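Local coordinates for protein putative Phosphate (Eubacterium rectale, PDB 3DAO) that probably acts as a phosphatase of the haloacid dehalogenase-like hydrolase family, hydrolysing a phosphorylated substrate, at residues G86-Y100 with N206-L219. Sequence-based numbering, arbitrary orientation.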
loop_
_atom_site.group_PDB
_atom_site.type_symbol
_atom_site.label_atom_id
_atom_site.label_comp_id
_atom_site.label_asym_id
_atom_site.label_seq_id
_atom_site.Cartn_x
_atom_site.Cartn_y
_atom_site.Cartn_z
ATOM N N GLY A 86 0.834 -1.588 0.251
ATOM C CA GLY A 86 1.382 -0.870 1.390
ATOM C C GLY A 86 2.828 -1.173 1.694
ATOM O O GLY A 86 3.306 -0.936 2.806
ATOM N N GLY A 87 3.542 -1.685 0.714
ATOM C CA GLY A 87 4.959 -1.987 0.927
ATOM C C GLY A 87 5.347 -3.449 1.027
ATOM O O GLY A 87 6.488 -3.756 1.333
ATOM N N THR A 88 4.421 -4.356 0.723
ATOM C CA THR A 88 4.681 -5.789 0.823
ATOM C C THR A 88 5.205 -6.397 -0.480
ATOM O O THR A 88 5.726 -7.521 -0.501
ATOM C CB THR A 88 3.434 -6.578 1.266
ATOM O OG1 THR A 88 2.333 -6.296 0.391
ATOM C CG2 THR A 88 3.068 -6.265 2.728
ATOM N N VAL A 89 5.091 -5.607 -1.556
ATOM C CA VAL A 89 5.607 -6.013 -2.879
ATOM C C VAL A 89 6.247 -4.823 -3.588
ATOM O O VAL A 89 5.690 -3.710 -3.574
ATOM C CB VAL A 89 4.500 -6.551 -3.793
ATOM C CG1 VAL A 89 5.091 -7.211 -5.059
ATOM C CG2 VAL A 89 3.578 -7.524 -3.053
ATOM N N VAL A 90 7.429 -5.101 -4.139
ATOM C CA VAL A 90 8.228 -4.178 -4.941
ATOM C C VAL A 90 8.496 -4.874 -6.288
ATOM O O VAL A 90 9.035 -5.980 -6.347
ATOM C CB VAL A 90 9.572 -3.856 -4.290
ATOM C CG1 VAL A 90 10.378 -2.836 -5.133
ATOM C CG2 VAL A 90 9.422 -3.392 -2.833
ATOM N N ARG A 91 8.117 -4.213 -7.370
ATOM C CA ARG A 91 8.213 -4.820 -8.690
ATOM C C ARG A 91 8.379 -3.837 -9.836
ATOM O O ARG A 91 8.052 -2.628 -9.750
ATOM C CB ARG A 91 6.976 -5.704 -8.943
ATOM C CG ARG A 91 5.592 -5.029 -8.966
ATOM C CD ARG A 91 4.615 -6.095 -9.467
ATOM N NE ARG A 91 5.049 -6.489 -10.812
ATOM C CZ ARG A 91 4.603 -7.527 -11.500
ATOM N NH1 ARG A 91 3.709 -8.390 -10.977
ATOM N NH2 ARG A 91 5.087 -7.716 -12.709
ATOM N N THR A 92 8.894 -4.399 -10.912
ATOM C CA THR A 92 9.064 -3.685 -12.152
ATOM C C THR A 92 7.817 -4.079 -12.906
ATOM O O THR A 92 7.009 -4.856 -12.418
ATOM C CB THR A 92 10.347 -4.111 -12.948
ATOM O OG1 THR A 92 10.087 -5.334 -13.636
ATOM C CG2 THR A 92 11.562 -4.284 -12.044
ATOM N N PRO A 93 7.630 -3.539 -14.101
ATOM C CA PRO A 93 6.446 -3.918 -14.816
ATOM C C PRO A 93 6.423 -5.378 -15.186
ATOM O O PRO A 93 5.360 -5.933 -15.405
ATOM C CB PRO A 93 6.527 -3.081 -16.112
ATOM C CG PRO A 93 7.404 -1.969 -15.805
ATOM C CD PRO A 93 8.333 -2.405 -14.719
ATOM N N LYS A 94 7.592 -5.998 -15.250
ATOM C CA LYS A 94 7.649 -7.388 -15.695
ATOM C C LYS A 94 8.013 -8.397 -14.622
ATOM O O LYS A 94 7.660 -9.585 -14.747
ATOM C CB LYS A 94 8.584 -7.532 -16.891
ATOM C CG LYS A 94 8.027 -6.862 -18.161
ATOM N N GLU A 95 8.705 -7.962 -13.582
ATOM C CA GLU A 95 9.074 -8.915 -12.520
ATOM C C GLU A 95 9.039 -8.335 -11.134
ATOM O O GLU A 95 9.232 -7.134 -10.920
ATOM C CB GLU A 95 10.477 -9.483 -12.773
ATOM C CG GLU A 95 11.603 -8.544 -12.419
ATOM C CD GLU A 95 12.951 -8.987 -13.012
ATOM O OE1 GLU A 95 12.918 -9.773 -13.991
ATOM O OE2 GLU A 95 14.026 -8.551 -12.511
ATOM N N ILE A 96 8.825 -9.244 -10.194
ATOM C CA ILE A 96 8.792 -8.920 -8.784
ATOM C C ILE A 96 10.219 -8.891 -8.338
ATOM O O ILE A 96 10.978 -9.813 -8.630
ATOM C CB ILE A 96 7.924 -9.952 -7.995
ATOM C CG1 ILE A 96 6.466 -9.820 -8.452
ATOM C CG2 ILE A 96 8.067 -9.761 -6.495
ATOM C CD1 ILE A 96 5.506 -10.776 -7.815
ATOM N N LEU A 97 10.603 -7.805 -7.668
ATOM C CA LEU A 97 11.951 -7.657 -7.180
ATOM C C LEU A 97 12.083 -8.179 -5.784
ATOM O O LEU A 97 13.084 -8.775 -5.417
ATOM C CB LEU A 97 12.401 -6.209 -7.200
ATOM C CG LEU A 97 12.432 -5.620 -8.615
ATOM C CD1 LEU A 97 12.837 -4.194 -8.455
ATOM C CD2 LEU A 97 13.352 -6.400 -9.577
ATOM N N LYS A 98 11.064 -7.900 -4.994
ATOM C CA LYS A 98 11.071 -8.227 -3.580
ATOM C C LYS A 98 9.668 -8.314 -3.029
ATOM O O LYS A 98 8.848 -7.438 -3.294
ATOM C CB LYS A 98 11.804 -7.097 -2.870
ATOM C CG LYS A 98 11.805 -7.123 -1.354
ATOM C CD LYS A 98 12.762 -8.097 -0.821
ATOM C CE LYS A 98 12.980 -7.866 0.652
ATOM N NZ LYS A 98 13.748 -8.968 1.263
ATOM N N THR A 99 9.402 -9.362 -2.263
ATOM C CA THR A 99 8.134 -9.477 -1.525
ATOM C C THR A 99 8.450 -9.624 -0.043
ATOM O O THR A 99 9.542 -10.037 0.342
ATOM C CB THR A 99 7.269 -10.633 -1.998
ATOM O OG1 THR A 99 7.875 -11.866 -1.629
ATOM C CG2 THR A 99 7.117 -10.633 -3.505
ATOM N N TYR A 100 7.513 -9.226 0.788
ATOM C CA TYR A 100 7.669 -9.326 2.228
ATOM C C TYR A 100 6.548 -10.233 2.741
ATOM O O TYR A 100 5.559 -9.783 3.297
ATOM C CB TYR A 100 7.612 -7.964 2.888
ATOM C CG TYR A 100 8.703 -7.013 2.462
ATOM C CD1 TYR A 100 8.607 -6.268 1.287
ATOM C CD2 TYR A 100 9.833 -6.858 3.237
ATOM C CE1 TYR A 100 9.615 -5.371 0.929
ATOM C CE2 TYR A 100 10.859 -5.979 2.875
ATOM C CZ TYR A 100 10.742 -5.246 1.721
ATOM O OH TYR A 100 11.756 -4.393 1.373
ATOM N N ASN A 206 0.396 -7.634 8.479
ATOM C CA ASN A 206 1.440 -7.913 7.513
ATOM C C ASN A 206 2.659 -8.388 8.268
ATOM O O ASN A 206 2.710 -8.386 9.492
ATOM C CB ASN A 206 1.882 -6.683 6.753
ATOM C CG ASN A 206 0.759 -5.966 6.020
ATOM O OD1 ASN A 206 0.547 -4.797 6.278
ATOM N ND2 ASN A 206 0.092 -6.635 5.053
ATOM N N ALA A 207 3.686 -8.746 7.501
ATOM C CA ALA A 207 4.934 -9.222 8.105
ATOM C C ALA A 207 5.563 -8.152 8.958
ATOM O O ALA A 207 5.484 -6.952 8.673
ATOM C CB ALA A 207 5.916 -9.690 7.017
ATOM N N LYS A 208 6.210 -8.590 10.035
ATOM C CA LYS A 208 6.914 -7.653 10.892
ATOM C C LYS A 208 7.903 -6.826 10.071
ATOM O O LYS A 208 8.615 -7.341 9.241
ATOM C CB LYS A 208 7.658 -8.403 12.023
ATOM C CG LYS A 208 8.259 -7.515 13.053
ATOM C CD LYS A 208 8.952 -8.361 14.121
ATOM C CE LYS A 208 9.407 -7.519 15.302
ATOM N NZ LYS A 208 9.938 -8.384 16.402
ATOM N N GLY A 209 7.867 -5.531 10.283
ATOM C CA GLY A 209 8.805 -4.615 9.637
ATOM C C GLY A 209 8.368 -4.040 8.315
ATOM O O GLY A 209 9.063 -3.225 7.697
ATOM N N VAL A 210 7.202 -4.454 7.881
ATOM C CA VAL A 210 6.673 -3.962 6.599
ATOM C C VAL A 210 6.267 -2.504 6.703
ATOM O O VAL A 210 5.665 -2.062 7.679
ATOM C CB VAL A 210 5.467 -4.787 6.109
ATOM C CG1 VAL A 210 4.605 -3.991 5.065
ATOM C CG2 VAL A 210 5.926 -6.103 5.552
ATOM N N SER A 211 6.635 -1.754 5.669
ATOM C CA SER A 211 6.162 -0.383 5.536
ATOM C C SER A 211 6.496 0.173 4.162
ATOM O O SER A 211 7.312 -0.373 3.438
ATOM C CB SER A 211 6.804 0.533 6.562
ATOM O OG SER A 211 8.202 0.765 6.290
ATOM N N LYS A 212 5.898 1.312 3.864
ATOM C CA LYS A 212 6.222 2.005 2.612
ATOM C C LYS A 212 7.707 2.392 2.605
ATOM O O LYS A 212 8.417 2.217 1.604
ATOM C CB LYS A 212 5.343 3.256 2.418
ATOM C CG LYS A 212 3.936 2.984 1.983
ATOM C CD LYS A 212 3.163 4.319 1.921
ATOM C CE LYS A 212 1.847 4.156 1.229
ATOM N NZ LYS A 212 1.032 5.396 1.423
ATOM N N TRP A 213 8.224 2.841 3.742
ATOM C CA TRP A 213 9.643 3.271 3.788
ATOM C C TRP A 213 10.596 2.092 3.671
ATOM O O TRP A 213 11.627 2.170 3.019
ATOM C CB TRP A 213 9.985 4.097 5.033
ATOM C CG TRP A 213 11.410 4.525 4.981
ATOM C CD1 TRP A 213 12.429 4.045 5.742
ATOM C CD2 TRP A 213 12.009 5.416 4.027
ATOM N NE1 TRP A 213 13.628 4.628 5.366
ATOM C CE2 TRP A 213 13.391 5.485 4.325
ATOM C CE3 TRP A 213 11.511 6.198 2.993
ATOM C CZ2 TRP A 213 14.268 6.277 3.602
ATOM C CZ3 TRP A 213 12.410 7.007 2.270
ATOM C CH2 TRP A 213 13.748 7.033 2.579
ATOM N N THR A 214 10.241 0.974 4.270
ATOM C CA THR A 214 11.065 -0.238 4.136
ATOM C C THR A 214 11.244 -0.625 2.669
ATOM O O THR A 214 12.364 -0.866 2.158
ATOM C CB THR A 214 10.472 -1.438 4.925
ATOM O OG1 THR A 214 10.471 -1.110 6.318
ATOM C CG2 THR A 214 11.324 -2.715 4.732
ATOM N N ALA A 215 10.106 -0.665 1.991
ATOM C CA ALA A 215 10.072 -1.053 0.590
ATOM C C ALA A 215 10.793 -0.010 -0.260
ATOM O O ALA A 215 11.517 -0.358 -1.179
ATOM C CB ALA A 215 8.634 -1.232 0.068
ATOM N N LEU A 216 10.562 1.255 0.043
ATOM C CA LEU A 216 11.205 2.322 -0.731
ATOM C C LEU A 216 12.700 2.298 -0.517
ATOM O O LEU A 216 13.479 2.489 -1.437
ATOM C CB LEU A 216 10.587 3.690 -0.434
ATOM C CG LEU A 216 10.985 4.835 -1.345
ATOM C CD1 LEU A 216 10.664 4.472 -2.772
ATOM C CD2 LEU A 216 10.304 6.158 -0.923
ATOM N N SER A 217 13.111 2.013 0.711
ATOM C CA SER A 217 14.532 1.937 1.046
ATOM C C SER A 217 15.231 0.835 0.264
ATOM O O SER A 217 16.394 0.960 -0.119
ATOM C CB SER A 217 14.718 1.697 2.545
ATOM O OG SER A 217 14.234 2.797 3.268
ATOM N N TYR A 218 14.491 -0.238 0.024
ATOM C CA TYR A 218 14.971 -1.360 -0.762
ATOM C C TYR A 218 15.384 -0.893 -2.159
ATOM O O TYR A 218 16.481 -1.246 -2.675
ATOM C CB TYR A 218 13.933 -2.493 -0.837
ATOM C CG TYR A 218 14.257 -3.480 -1.896
ATOM C CD1 TYR A 218 15.105 -4.556 -1.637
ATOM C CD2 TYR A 218 13.797 -3.312 -3.198
ATOM C CE1 TYR A 218 15.429 -5.437 -2.636
ATOM C CE2 TYR A 218 14.121 -4.177 -4.189
ATOM C CZ TYR A 218 14.950 -5.238 -3.912
ATOM O OH TYR A 218 15.261 -6.085 -4.928
ATOM N N LEU A 219 14.512 -0.072 -2.753
ATOM C CA LEU A 219 14.765 0.486 -4.076
ATOM C C LEU A 219 15.898 1.493 -4.060
ATOM O O LEU A 219 16.747 1.485 -4.960
ATOM C CB LEU A 219 13.529 1.131 -4.700
ATOM C CG LEU A 219 12.492 0.192 -5.296
ATOM C CD1 LEU A 219 11.272 0.983 -5.843
ATOM C CD2 LEU A 219 13.134 -0.743 -6.372
HETATM O O HOH W 1 8.125 -3.529 3.489
HETATM O O HOH W 2 3.383 -9.122 4.808
#
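Tyr218 and Tyr100 reach across from helix 212-219 and the end of a beta hairpin to pack this helix over one face of the core sheet of a HAD-like fold, at its edge hairpin. Strand 96-99 is the outermost of the sheet and pairs with 89-91 in the hairpin, with a classic beta bulge where Leu97 N and Lys98 N both bond to Val90 O.

Apolar contacts dominate. Lys98 CB sits over one face of the Tyr218 ring, 3.9 Å from its centroid, a CH-pi contact; chi1 of 166° swings the Tyr218 ring away from its own backbone N, and CD2 meets Val90 CG1. Leu97 CB lies 4.0 Å from Tyr218 CE2. The other Val90 methyl, CG2, meets Ala215 CB at 3.7 Å, while CG1 packs on Leu219 CD2. An alanine in place of Tyr218 would probably leave Lys98 CB without its aromatic face and open a gap beside Val90 and Leu97. Tyr100 lays CB against Val210 CG2 and ends with OH 3.6 Å from Tyr218 CB.

At the helix start, Ser211 OG caps Thr214 N (2.9 Å). Gly87 CA lies against Ser211 O, where a side chain would clash. Lys212 NZ turns away to salt bridges with Asp27, in a probable HAD signature motif, and Asp239.

Two waters bridge the backbones: one joins Tyr100 O to Ala207 N; the other accepts from Ser211 N, rests over the centre of the Tyr100 ring and donates to Gly87 O at 2.7 Å.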